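Local atomic coordinates of quinonprotein alcohol dehydrogenase-like protein (Bacteroides thetaiotaomicron VPI-5482, PDB entry 4R5O), a protein that is of unknown function but binds calcium and joins an immunoglobulin-like beta-sandwich domain to a seven-bladed beta-propeller. Residues H14-L19 and C79-K84; N150-L155 and F167-A172; G370-A375 and T391-D396. One frame throughout, in Å; residues are numbered along the deposited sequence. Where two conformers were deposited one is given.

Contact 1: residues H14-L19 and C79-K84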
ATOM      1  N   HIS A  14       1.430 -49.710 -16.231  1.00 79.35           N
ATOM      2  CA  HIS A  14       2.868 -49.573 -16.148  1.00 79.31           C
ATOM      3  C   HIS A  14       3.271 -48.124 -15.888  1.00 81.67           C
ATOM      4  O   HIS A  14       4.402 -47.896 -15.438  1.00 81.39           O
ATOM      5  CB  HIS A  14       3.517 -50.090 -17.431  1.00 81.29           C
ATOM      6  CG  HIS A  14       3.259 -51.543 -17.703  1.00 86.43           C
ATOM      7  ND1 HIS A  14       2.281 -51.948 -18.598  1.00 88.29           N
ATOM      8  CD2 HIS A  14       3.837 -52.642 -17.157  1.00 89.55           C
ATOM      9  CE1 HIS A  14       2.313 -53.271 -18.587  1.00 89.31           C
ATOM     10  NE2 HIS A  14       3.228 -53.732 -17.730  1.00 90.53           N
ATOM     11  N   TYR A  15       2.335 -47.146 -16.090  1.00 75.91           N
ATOM     12  CA  TYR A  15       2.606 -45.743 -15.769  1.00 73.73           C
ATOM     13  C   TYR A  15       2.693 -45.596 -14.222  1.00 76.67           C
ATOM     14  O   TYR A  15       2.298 -46.525 -13.507  1.00 75.73           O
ATOM     15  CB  TYR A  15       1.577 -44.778 -16.390  1.00 73.47           C
ATOM     16  CG  TYR A  15       0.129 -45.013 -16.031  1.00 74.92           C
ATOM     17  CD1 TYR A  15      -0.381 -44.608 -14.799  1.00 76.34           C
ATOM     18  CD2 TYR A  15      -0.772 -45.499 -16.977  1.00 75.38           C
ATOM     19  CE1 TYR A  15      -1.720 -44.815 -14.465  1.00 76.43           C
ATOM     20  CE2 TYR A  15      -2.124 -45.665 -16.672  1.00 75.56           C
ATOM     21  CZ  TYR A  15      -2.593 -45.331 -15.409  1.00 80.58           C
ATOM     22  OH  TYR A  15      -3.922 -45.483 -15.095  1.00 77.76           O
ATOM     23  N   PRO A  16       3.243 -44.482 -13.670  1.00 72.31           N
ATOM     24  CA  PRO A  16       3.410 -44.407 -12.209  1.00 71.70           C
ATOM     25  C   PRO A  16       2.096 -44.604 -11.436  1.00 74.71           C
ATOM     26  O   PRO A  16       1.074 -44.007 -11.775  1.00 74.52           O
ATOM     27  CB  PRO A  16       3.956 -42.995 -12.002  1.00 72.03           C
ATOM     28  CG  PRO A  16       4.670 -42.692 -13.260  1.00 76.09           C
ATOM     29  CD  PRO A  16       3.820 -43.289 -14.329  1.00 72.03           C
ATOM     30  N   ASN A  17       2.137 -45.478 -10.414  1.00 71.02           N
ATOM     31  CA  ASN A  17       1.024 -45.796  -9.510  1.00 70.57           C
ATOM     32  C   ASN A  17       1.321 -45.224  -8.121  1.00 74.13           C
ATOM     33  O   ASN A  17       2.118 -45.792  -7.371  1.00 75.78           O
ATOM     34  CB  ASN A  17       0.761 -47.313  -9.443  1.00 69.95           C
ATOM     35  CG  ASN A  17       0.305 -47.926 -10.743  1.00 86.57           C
ATOM     36  OD1 ASN A  17      -0.672 -47.487 -11.357  1.00 87.80           O
ATOM     37  ND2 ASN A  17       0.935 -49.016 -11.144  1.00 73.36           N
ATOM     38  N   VAL A  18       0.713 -44.069  -7.817  1.00 68.08           N
ATOM     39  CA  VAL A  18       0.842 -43.324  -6.568  1.00 66.73           C
ATOM     40  C   VAL A  18      -0.098 -43.953  -5.517  1.00 73.73           C
ATOM     41  O   VAL A  18      -1.285 -44.095  -5.783  1.00 73.94           O
ATOM     42  CB  VAL A  18       0.526 -41.831  -6.849  1.00 67.41           C
ATOM     43  CG1 VAL A  18       0.361 -41.020  -5.572  1.00 66.23           C
ATOM     44  CG2 VAL A  18       1.600 -41.218  -7.717  1.00 66.54           C
ATOM     45  N   LEU A  19       0.433 -44.349  -4.343  1.00 72.82           N
ATOM     46  CA  LEU A  19      -0.389 -44.957  -3.285  1.00 74.54           C
ATOM     47  C   LEU A  19      -1.371 -43.901  -2.732  1.00 78.34           C
ATOM     48  O   LEU A  19      -1.029 -42.729  -2.677  1.00 76.38           O
ATOM     49  CB  LEU A  19       0.483 -45.564  -2.169  1.00 75.72           C
ATOM     50  N   CYS A  79       1.884 -32.036  -9.607  1.00 56.48           N
ATOM     51  CA  CYS A  79       2.931 -33.028  -9.565  1.00 56.48           C
ATOM     52  C   CYS A  79       2.756 -33.929 -10.742  1.00 62.29           C
ATOM     53  O   CYS A  79       1.761 -34.651 -10.830  1.00 64.29           O
ATOM     54  CB  CYS A  79       2.926 -33.792  -8.249  1.00 56.14           C
ATOM     55  SG  CYS A  79       4.173 -35.082  -8.166  1.00 61.05           S
ATOM     56  N   ILE A  80       3.701 -33.850 -11.676  1.00 57.64           N
ATOM     57  CA  ILE A  80       3.709 -34.685 -12.863  1.00 57.15           C
ATOM     58  C   ILE A  80       4.769 -35.749 -12.649  1.00 61.74           C
ATOM     59  O   ILE A  80       5.937 -35.416 -12.458  1.00 60.95           O
ATOM     60  CB  ILE A  80       3.927 -33.852 -14.155  1.00 59.57           C
ATOM     61  CG1 ILE A  80       3.010 -32.599 -14.193  1.00 58.86           C
ATOM     62  CG2 ILE A  80       3.744 -34.727 -15.387  1.00 59.54           C
ATOM     63  CD1 ILE A  80       3.319 -31.622 -15.238  1.00 66.83           C
ATOM     64  N   ILE A  81       4.356 -37.022 -12.605  1.00 59.83           N
ATOM     65  CA  ILE A  81       5.273 -38.162 -12.456  1.00 60.45           C
ATOM     66  C   ILE A  81       5.222 -38.926 -13.768  1.00 65.90           C
ATOM     67  O   ILE A  81       4.140 -39.323 -14.205  1.00 65.00           O
ATOM     68  CB  ILE A  81       4.971 -39.044 -11.220  1.00 63.20           C
ATOM     69  CG1 ILE A  81       4.672 -38.171  -9.981  1.00 61.66           C
ATOM     70  CG2 ILE A  81       6.117 -40.057 -10.994  1.00 64.76           C
ATOM     71  CD1 ILE A  81       4.173 -38.874  -8.814  1.00 65.71           C
ATOM     72  N   LYS A  82       6.393 -39.080 -14.404  1.00 64.78           N
ATOM     73  CA  LYS A  82       6.599 -39.662 -15.732  1.00 65.35           C
ATOM     74  C   LYS A  82       7.540 -40.876 -15.703  1.00 71.04           C
ATOM     75  O   LYS A  82       8.518 -40.864 -14.964  1.00 72.28           O
ATOM     76  CB  LYS A  82       7.220 -38.528 -16.579  1.00 66.94           C
ATOM     77  CG  LYS A  82       7.542 -38.778 -18.041  1.00 84.00           C
ATOM     78  CD  LYS A  82       8.083 -37.471 -18.644  1.00 94.23           C
ATOM     79  CE  LYS A  82       8.510 -37.574 -20.088  1.00106.51           C
ATOM     80  NZ  LYS A  82       9.002 -36.265 -20.603  1.00111.66           N
ATOM     81  N   ASN A  83       7.258 -41.910 -16.517  1.00 68.77           N
ATOM     82  CA  ASN A  83       8.145 -43.076 -16.729  1.00 69.83           C
ATOM     83  C   ASN A  83       8.007 -43.500 -18.199  1.00 72.57           C
ATOM     84  O   ASN A  83       7.194 -42.922 -18.917  1.00 71.38           O
ATOM     85  CB  ASN A  83       7.893 -44.249 -15.748  1.00 70.59           C
ATOM     86  CG  ASN A  83       6.603 -45.024 -15.890  1.00 86.71           C
ATOM     87  OD1 ASN A  83       5.784 -44.808 -16.791  1.00 81.72           O
ATOM     88  ND2 ASN A  83       6.401 -45.972 -14.988  1.00 79.09           N
ATOM     89  N   LYS A  84       8.771 -44.507 -18.637  1.00 70.39           N
ATOM     90  CA  LYS A  84       8.827 -45.001 -20.017  1.00 70.52           C
ATOM     91  C   LYS A  84       7.414 -45.262 -20.603  1.00 74.61           C
ATOM     92  O   LYS A  84       7.187 -44.981 -21.784  1.00 74.27           O
ATOM     93  CB  LYS A  84       9.662 -46.298 -20.059  1.00 73.74           C
ATOM     94  CG  LYS A  84      10.042 -46.775 -21.460  1.00 83.93           C
ATOM     95  CD  LYS A  84      10.869 -48.056 -21.431  1.00 87.98           C
ATOM     96  CE  LYS A  84      11.172 -48.551 -22.828  1.00 88.55           C
ATOM     97  NZ  LYS A  84      12.042 -49.758 -22.826  1.00 87.82           N
TER

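Contact 2: residues N150-L155 and F167-A172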
ATOM      1  N   ASN A 150     -13.222   1.561   0.867  0.50 45.74           N
ATOM      2  CA  ASN A 150     -14.202   0.517   0.505  0.50 45.52           C
ATOM      3  C   ASN A 150     -13.607  -0.923   0.684  0.50 49.68           C
ATOM      4  O   ASN A 150     -13.982  -1.850  -0.051  0.50 49.87           O
ATOM      5  CB  ASN A 150     -14.675   0.718  -0.974  0.50 44.34           C
ATOM      6  CG  ASN A 150     -14.986   2.137  -1.431  0.50 51.28           C
ATOM      7  OD1 ASN A 150     -14.623   2.534  -2.553  0.50 36.92           O
ATOM      8  ND2 ASN A 150     -15.637   2.943  -0.588  0.50 37.95           N
ATOM      9  N   GLY A 151     -12.685  -1.084   1.642  1.00 45.51           N
ATOM     10  CA  GLY A 151     -11.995  -2.349   1.881  1.00 44.55           C
ATOM     11  C   GLY A 151     -11.024  -2.741   0.779  1.00 47.83           C
ATOM     12  O   GLY A 151     -10.669  -3.923   0.671  1.00 50.13           O
ATOM     13  N   LYS A 152     -10.569  -1.745  -0.039  1.00 38.73           N
ATOM     14  CA  LYS A 152      -9.643  -1.961  -1.143  1.00 37.05           C
ATOM     15  C   LYS A 152      -8.467  -0.981  -1.090  1.00 41.99           C
ATOM     16  O   LYS A 152      -8.582   0.129  -0.562  1.00 41.49           O
ATOM     17  CB  LYS A 152     -10.373  -1.802  -2.513  1.00 37.83           C
ATOM     18  CG  LYS A 152     -11.657  -2.631  -2.732  1.00 44.85           C
ATOM     19  CD  LYS A 152     -11.402  -4.145  -2.774  1.00 59.52           C
ATOM     20  CE  LYS A 152     -12.636  -5.020  -2.690  1.00 66.25           C
ATOM     21  NZ  LYS A 152     -13.252  -5.011  -1.336  1.00 85.81           N
ATOM     22  N   PHE A 153      -7.344  -1.388  -1.671  1.00 38.70           N
ATOM     23  CA  PHE A 153      -6.196  -0.532  -1.876  1.00 37.49           C
ATOM     24  C   PHE A 153      -6.221  -0.092  -3.321  1.00 40.87           C
ATOM     25  O   PHE A 153      -6.082  -0.924  -4.215  1.00 39.58           O
ATOM     26  CB  PHE A 153      -4.855  -1.185  -1.502  1.00 39.44           C
ATOM     27  CG  PHE A 153      -4.649  -1.628  -0.073  1.00 41.99           C
ATOM     28  CD1 PHE A 153      -5.004  -0.795   0.988  1.00 44.61           C
ATOM     29  CD2 PHE A 153      -3.931  -2.799   0.216  1.00 43.44           C
ATOM     30  CE1 PHE A 153      -4.758  -1.182   2.316  1.00 45.44           C
ATOM     31  CE2 PHE A 153      -3.663  -3.169   1.541  1.00 45.67           C
ATOM     32  CZ  PHE A 153      -4.085  -2.361   2.582  1.00 43.57           C
ATOM     33  N   TYR A 154      -6.510   1.188  -3.555  1.00 38.36           N
ATOM     34  CA  TYR A 154      -6.507   1.744  -4.900  1.00 38.29           C
ATOM     35  C   TYR A 154      -5.156   2.325  -5.150  1.00 39.81           C
ATOM     36  O   TYR A 154      -4.771   3.243  -4.445  1.00 39.39           O
ATOM     37  CB  TYR A 154      -7.616   2.785  -5.097  1.00 39.66           C
ATOM     38  CG  TYR A 154      -8.998   2.225  -4.880  1.00 40.05           C
ATOM     39  CD1 TYR A 154      -9.647   1.507  -5.879  1.00 40.71           C
ATOM     40  CD2 TYR A 154      -9.678   2.449  -3.693  1.00 41.71           C
ATOM     41  CE1 TYR A 154     -10.925   1.001  -5.692  1.00 39.98           C
ATOM     42  CE2 TYR A 154     -10.963   1.957  -3.496  1.00 43.13           C
ATOM     43  CZ  TYR A 154     -11.583   1.234  -4.501  1.00 51.00           C
ATOM     44  OH  TYR A 154     -12.854   0.765  -4.311  1.00 56.69           O
ATOM     45  N   LEU A 155      -4.399   1.738  -6.079  1.00 35.47           N
ATOM     46  CA  LEU A 155      -3.041   2.171  -6.396  1.00 33.87           C
ATOM     47  C   LEU A 155      -3.008   2.851  -7.766  1.00 38.58           C
ATOM     48  O   LEU A 155      -3.525   2.319  -8.753  1.00 37.70           O
ATOM     49  CB  LEU A 155      -2.062   0.974  -6.350  1.00 33.19           C
ATOM     50  CG  LEU A 155      -0.718   1.086  -7.095  1.00 37.85           C
ATOM     51  CD1 LEU A 155       0.226   2.093  -6.435  1.00 40.88           C
ATOM     52  CD2 LEU A 155      -0.032  -0.238  -7.175  1.00 34.53           C
ATOM     53  N   PHE A 167      -3.600   2.036 -12.892  1.00 34.78           N
ATOM     54  CA  PHE A 167      -4.516   1.949 -11.769  1.00 34.76           C
ATOM     55  C   PHE A 167      -4.776   0.489 -11.418  1.00 40.33           C
ATOM     56  O   PHE A 167      -5.120  -0.308 -12.284  1.00 41.61           O
ATOM     57  CB  PHE A 167      -5.823   2.681 -12.127  1.00 36.40           C
ATOM     58  CG  PHE A 167      -6.763   2.860 -10.970  1.00 37.73           C
ATOM     59  CD1 PHE A 167      -6.691   3.994 -10.167  1.00 39.68           C
ATOM     60  CD2 PHE A 167      -7.733   1.904 -10.688  1.00 39.72           C
ATOM     61  CE1 PHE A 167      -7.558   4.157  -9.091  1.00 39.95           C
ATOM     62  CE2 PHE A 167      -8.584   2.058  -9.597  1.00 42.26           C
ATOM     63  CZ  PHE A 167      -8.496   3.187  -8.811  1.00 40.06           C
ATOM     64  N   TYR A 168      -4.610   0.150 -10.148  1.00 36.80           N
ATOM     65  CA  TYR A 168      -4.763  -1.203  -9.617  1.00 35.78           C
ATOM     66  C   TYR A 168      -5.721  -1.254  -8.433  1.00 40.87           C
ATOM     67  O   TYR A 168      -5.690  -0.360  -7.587  1.00 40.78           O
ATOM     68  CB  TYR A 168      -3.390  -1.738  -9.161  1.00 35.78           C
ATOM     69  CG  TYR A 168      -2.353  -1.868 -10.264  1.00 35.83           C
ATOM     70  CD1 TYR A 168      -1.639  -0.762 -10.710  1.00 35.17           C
ATOM     71  CD2 TYR A 168      -1.989  -3.118 -10.761  1.00 36.86           C
ATOM     72  CE1 TYR A 168      -0.677  -0.880 -11.706  1.00 33.14           C
ATOM     73  CE2 TYR A 168      -1.033  -3.248 -11.765  1.00 37.16           C
ATOM     74  CZ  TYR A 168      -0.370  -2.129 -12.224  1.00 42.46           C
ATOM     75  OH  TYR A 168       0.601  -2.287 -13.190  1.00 49.30           O
ATOM     76  N   ILE A 169      -6.562  -2.311  -8.370  1.00 37.06           N
ATOM     77  CA  ILE A 169      -7.444  -2.594  -7.245  1.00 36.13           C
ATOM     78  C   ILE A 169      -6.934  -3.882  -6.619  1.00 40.79           C
ATOM     79  O   ILE A 169      -6.869  -4.929  -7.282  1.00 41.85           O
ATOM     80  CB  ILE A 169      -8.962  -2.652  -7.552  1.00 39.26           C
ATOM     81  CG1 ILE A 169      -9.447  -1.483  -8.423  1.00 39.18           C
ATOM     82  CG2 ILE A 169      -9.778  -2.797  -6.223  1.00 38.91           C
ATOM     83  CD1 ILE A 169     -10.870  -1.646  -8.891  1.00 42.07           C
ATOM     84  N   VAL A 170      -6.515  -3.770  -5.354  1.00 36.77           N
ATOM     85  CA  VAL A 170      -5.960  -4.834  -4.512  1.00 35.67           C
ATOM     86  C   VAL A 170      -6.853  -4.944  -3.291  1.00 40.35           C
ATOM     87  O   VAL A 170      -7.169  -3.917  -2.699  1.00 41.07           O
ATOM     88  CB  VAL A 170      -4.463  -4.541  -4.152  1.00 37.13           C
ATOM     89  CG1 VAL A 170      -3.896  -5.576  -3.179  1.00 36.17           C
ATOM     90  CG2 VAL A 170      -3.591  -4.435  -5.407  1.00 36.06           C
ATOM     91  N   ASP A 171      -7.306  -6.164  -2.936  1.00 36.58           N
ATOM     92  CA  ASP A 171      -8.108  -6.350  -1.733  1.00 36.43           C
ATOM     93  C   ASP A 171      -7.249  -5.987  -0.486  1.00 38.42           C
ATOM     94  O   ASP A 171      -6.100  -6.433  -0.378  1.00 34.80           O
ATOM     95  CB  ASP A 171      -8.660  -7.778  -1.648  1.00 38.43           C
ATOM     96  CG  ASP A 171      -9.551  -7.985  -0.445  1.00 47.46           C
ATOM     97  OD1 ASP A 171     -10.549  -7.239  -0.306  1.00 48.00           O
ATOM     98  OD2 ASP A 171      -9.251  -8.877   0.360  1.00 56.13           O
ATOM     99  N   ALA A 172      -7.783  -5.131   0.412  1.00 36.75           N
ATOM    100  CA  ALA A 172      -7.007  -4.640   1.559  1.00 36.79           C
ATOM    101  C   ALA A 172      -6.764  -5.713   2.616  1.00 44.20           C
ATOM    102  O   ALA A 172      -5.681  -5.716   3.178  1.00 45.62           O
ATOM    103  CB  ALA A 172      -7.698  -3.462   2.202  1.00 37.03           C
TER
HETATM  104  O   HOH W   1     -11.071  -6.231   2.101  1.00 44.03           O

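Contact 3: residues G370-A375 and T391-D396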
ATOM      1  N   GLY A 370      21.272  14.806  11.047  1.00 63.04           N
ATOM      2  CA  GLY A 370      21.590  13.995   9.873  1.00 63.36           C
ATOM      3  C   GLY A 370      20.585  12.893   9.558  1.00 67.33           C
ATOM      4  O   GLY A 370      20.857  11.995   8.745  1.00 66.62           O
ATOM      5  N   VAL A 371      19.402  12.973  10.205  1.00 63.36           N
ATOM      6  CA  VAL A 371      18.265  12.063  10.063  1.00 61.45           C
ATOM      7  C   VAL A 371      17.039  12.909   9.732  1.00 65.27           C
ATOM      8  O   VAL A 371      16.735  13.889  10.441  1.00 66.57           O
ATOM      9  CB  VAL A 371      18.044  11.180  11.322  1.00 64.92           C
ATOM     10  CG1 VAL A 371      16.998  10.119  11.056  1.00 63.84           C
ATOM     11  CG2 VAL A 371      19.336  10.514  11.778  1.00 65.54           C
ATOM     12  N   SER A 372      16.352  12.556   8.639  1.00 59.35           N
ATOM     13  CA  SER A 372      15.163  13.291   8.237  1.00 57.74           C
ATOM     14  C   SER A 372      13.994  12.324   8.042  1.00 57.99           C
ATOM     15  O   SER A 372      14.216  11.130   7.827  1.00 58.31           O
ATOM     16  CB  SER A 372      15.430  14.100   6.967  1.00 61.89           C
ATOM     17  OG  SER A 372      15.866  13.275   5.901  1.00 73.52           O
ATOM     18  N   ILE A 373      12.750  12.848   8.175  1.00 50.27           N
ATOM     19  CA  ILE A 373      11.501  12.102   8.004  1.00 47.27           C
ATOM     20  C   ILE A 373      11.147  12.249   6.534  1.00 46.18           C
ATOM     21  O   ILE A 373      10.996  13.367   6.044  1.00 46.32           O
ATOM     22  CB  ILE A 373      10.418  12.587   9.005  1.00 49.74           C
ATOM     23  CG1 ILE A 373      10.927  12.306  10.454  1.00 49.51           C
ATOM     24  CG2 ILE A 373       9.052  11.902   8.728  1.00 50.44           C
ATOM     25  CD1 ILE A 373      10.161  12.868  11.541  1.00 48.94           C
ATOM     26  N   THR A 374      11.113  11.124   5.817  1.00 40.19           N
ATOM     27  CA  THR A 374      11.016  11.092   4.356  1.00 39.52           C
ATOM     28  C   THR A 374       9.730  10.437   3.805  1.00 42.86           C
ATOM     29  O   THR A 374       9.682  10.093   2.623  1.00 43.66           O
ATOM     30  CB  THR A 374      12.221  10.311   3.819  1.00 49.90           C
ATOM     31  OG1 THR A 374      12.256   9.016   4.444  1.00 49.14           O
ATOM     32  CG2 THR A 374      13.556  11.056   4.061  1.00 44.79           C
ATOM     33  N   ALA A 375       8.680  10.328   4.621  1.00 37.89           N
ATOM     34  CA  ALA A 375       7.399   9.773   4.196  1.00 36.48           C
ATOM     35  C   ALA A 375       6.299  10.320   5.057  1.00 43.07           C
ATOM     36  O   ALA A 375       6.617  10.813   6.147  1.00 43.79           O
ATOM     37  CB  ALA A 375       7.416   8.261   4.261  1.00 37.26           C
ATOM     38  N   THR A 391      15.312   8.565   7.282  1.00 51.83           N
ATOM     39  CA  THR A 391      16.392   8.269   6.345  1.00 53.60           C
ATOM     40  C   THR A 391      17.642   8.985   6.817  1.00 67.06           C
ATOM     41  O   THR A 391      17.606  10.198   7.060  1.00 67.94           O
ATOM     42  CB  THR A 391      16.044   8.622   4.892  1.00 51.63           C
ATOM     43  OG1 THR A 391      14.870   7.910   4.486  1.00 50.71           O
ATOM     44  CG2 THR A 391      17.174   8.309   3.918  1.00 44.15           C
ATOM     45  N   GLU A 392      18.745   8.212   6.974  1.00 70.63           N
ATOM     46  CA  GLU A 392      20.062   8.757   7.296  1.00 74.12           C
ATOM     47  C   GLU A 392      20.607   9.307   5.993  1.00 82.70           C
ATOM     48  O   GLU A 392      20.832   8.541   5.050  1.00 82.91           O
ATOM     49  CB  GLU A 392      20.995   7.732   7.969  1.00 76.63           C
ATOM     50  CG  GLU A 392      20.623   7.357   9.397  1.00 92.26           C
ATOM     51  CD  GLU A 392      21.625   6.520  10.177  1.00123.24           C
ATOM     52  OE1 GLU A 392      22.848   6.685   9.959  1.00128.87           O
ATOM     53  OE2 GLU A 392      21.186   5.787  11.091  1.00117.98           O
ATOM     54  N   GLU A 393      20.682  10.642   5.911  1.00 82.46           N
ATOM     55  CA  GLU A 393      21.058  11.440   4.739  1.00 84.40           C
ATOM     56  C   GLU A 393      22.400  10.994   4.116  1.00 90.78           C
ATOM     57  O   GLU A 393      22.470  10.811   2.893  1.00 90.40           O
ATOM     58  CB  GLU A 393      21.162  12.936   5.129  1.00 86.47           C
ATOM     59  CG  GLU A 393      19.903  13.518   5.772  1.00100.16           C
ATOM     60  CD  GLU A 393      19.959  14.948   6.288  1.00123.33           C
ATOM     61  OE1 GLU A 393      21.048  15.566   6.249  1.00133.98           O
ATOM     62  OE2 GLU A 393      18.906  15.444   6.754  1.00104.70           O
ATOM     63  N   ARG A 394      23.436  10.808   4.958  1.00 88.20           N
ATOM     64  CA  ARG A 394      24.789  10.473   4.528  1.00 89.26           C
ATOM     65  C   ARG A 394      24.941   9.042   3.984  1.00 93.65           C
ATOM     66  O   ARG A 394      25.772   8.861   3.088  1.00 94.61           O
ATOM     67  CB  ARG A 394      25.769  10.640   5.694  1.00 90.90           C
ATOM     68  N   LYS A 395      24.208   8.027   4.517  1.00 88.65           N
ATOM     69  CA  LYS A 395      24.431   6.632   4.090  1.00 87.88           C
ATOM     70  C   LYS A 395      23.252   6.047   3.247  1.00 88.53           C
ATOM     71  O   LYS A 395      23.459   5.005   2.605  1.00 89.98           O
ATOM     72  CB  LYS A 395      24.677   5.727   5.327  1.00 90.70           C
ATOM     73  CG  LYS A 395      24.892   4.218   5.071  1.00111.35           C
ATOM     74  CD  LYS A 395      26.124   3.838   4.240  1.00125.39           C
ATOM     75  CE  LYS A 395      26.132   2.358   3.930  1.00133.05           C
ATOM     76  NZ  LYS A 395      27.326   1.964   3.135  1.00139.62           N
ATOM     77  N   ASP A 396      22.071   6.711   3.195  1.00 79.94           N
ATOM     78  CA  ASP A 396      20.878   6.229   2.468  1.00 77.49           C
ATOM     79  C   ASP A 396      20.401   4.879   3.095  1.00 76.56           C
ATOM     80  O   ASP A 396      20.389   3.813   2.457  1.00 75.60           O
ATOM     81  CB  ASP A 396      21.102   6.088   0.931  1.00 80.02           C
ATOM     82  CG  ASP A 396      19.889   5.599   0.128  1.00 97.16           C
ATOM     83  OD1 ASP A 396      18.752   6.054   0.417  1.00 98.45           O
ATOM     84  OD2 ASP A 396      20.080   4.781  -0.804  1.00104.22           O
TER

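Contact 1: residues H14-L19 and C79-K84
Residues 14-18, without regular secondary structure, run nearly antiparallel to the end of strand 74-83, their direction 160° from that of residues 81-83, but the chains stay too far apart for ladder pairing: the CA atoms of Tyr15 and Asn83 are 6.2 Å apart. The one hydrogen bond across is made by a side chain. Asn83 ND2 donates to His14 O at 2.8 Å, lying in the carbonyl plane, with the oxygen only 12° out of the amide plane. Chi1 of 69° sets CG of Asn83 between its backbone N and carbonyl carbon, the side chain pointing toward residues 14-18. Its OD1 faces Tyr15 CA and Pro16 CD, and also takes weak hydrogen bonds from the backbone N of Tyr85 and Gly86. The strand belongs to the mixed sheet of the immunoglobulin-like domain, and the N-terminal segment runs over the side that carries Ile81 and Asn83. Pro16 slides past Ile81, Pro16 CG lying 3.8 Å from Ile81 CG2 and 3.5 Å from Ile81 O. The other branch of Ile81 ends at Val18, Ile81 CD1 lying 3.6 Å from Val18 CG2. Val88 and Leu42 extend this apolar patch, touching Pro16 and Val18 respectively.

Contact 2: residues N150-L155 and F167-A172
Strands 152-155 and 167-171 run antiparallel, their axes 4.6 Å apart at closest approach, with Phe153-Val170 and Leu155-Tyr168 as hydrogen-bonded pairs and Tyr154-Ile169 as a non-hydrogen-bonded one. They are the two central strands of a four-stranded antiparallel sheet, one blade of the beta-propeller. Phe153 N donates to Val170 O at 2.7 Å. Beyond the last strand pair, Ala172 N bonds Gly151 O, and Ala172 CA sits over one face of the Phe153 ring, 3.8 Å from its centroid; Phe105 and Phe112 of the adjoining sheet also meet this ring. Leu155 and Tyr168 point the same way on the Phe153 side, Leu155 CD2 lying 3.9 Å from Tyr168 CD1, while the Tyr168 hydroxyl is hydrogen-bonded to Arg164 NH2. On the other side the Tyr154 and Phe167 rings meet rim to rim, planes at 30°, Tyr154 CD1 also resting on Ile169 CG1. Lys152, bent at chi2 and chi4, runs its chain past Ile169 CG2, and its NZ makes a long salt bridge of 3.7 Å to Asp171 OD1. One water donates to both Asp171 OD1 and Gly151 O, at 2.7 Å each.

Contact 3: residues G370-A375 and T391-D396
Thr391 meets Ser372 as an antiparallel hydrogen-bonded pair in a beta hairpin of the propeller. Its N donates to Ser372 O at 2.8 Å, and its O accepts from Ser372 N at 3.1 Å. The same oxygen takes a CA-H...O contact from Val371 CA. The side chain of Thr391 reaches further along the first strand: with chi1 -58°, OG1 lies beside its own backbone N and meets Thr374 OG1 at 2.8 Å. The two side chains cross at about a right angle, Thr374 CG2 resting 3.6 Å from Thr391 CB. Thr391 OG1 is also bonded to Ser398 OG, so this hydroxyl joins Thr374 and Ser398.

Glu392, which forms an antiparallel non-hydrogen-bonded pair with Val371, sends its side chain to the opposite face of the sheet. Its CG lies 4.2 Å from Val371 CG2, the two side chains pointing the same way. Its carboxylate lies close to that of Glu397, a closeness of like charges that may raise the proton affinity of one of them. At Glu393 the strand has ended, yet its N still donates to Gly370 O at 3.1 Å. The side chain, extended beyond CG, reaches along the first segment: Glu393 CG passes Gly370 O at 3.5 Å, and Glu393 OE2 ends 3.7 Å from Ser372 CB. The turn then closes on itself, Asp396 N donating to Glu392 O and leading the chain into strand 397-403.

Strand 371-379 is one of the two outermost strands of this four-stranded blade, while strand 386-392 lies between it and strand 397-403. Val419, from the loop that follows strand 409-416, touches both Thr374 and Thr391.

How the contacts relate
The contacts follow one another along the chain without overlap. Contact 1 belongs to the N-terminal immunoglobulin-like domain, whereas contacts 2 and 3 lie in separate four-stranded blades of the propeller. Contacts 1 and 2 are centred 43 Å apart, contacts 1 and 3 58 Å, and contacts 2 and 3 30 Å; none touches another. Contact 2 is buried and joins the middle strands of its blade, while contact 3 lies at the surface and joins an outermost strand to its neighbour. Contact 1 instead brings a segment from before the first strand onto a sheet. Together they sample an elongated two-domain protein whose propeller is built by repeating antiparallel sheets.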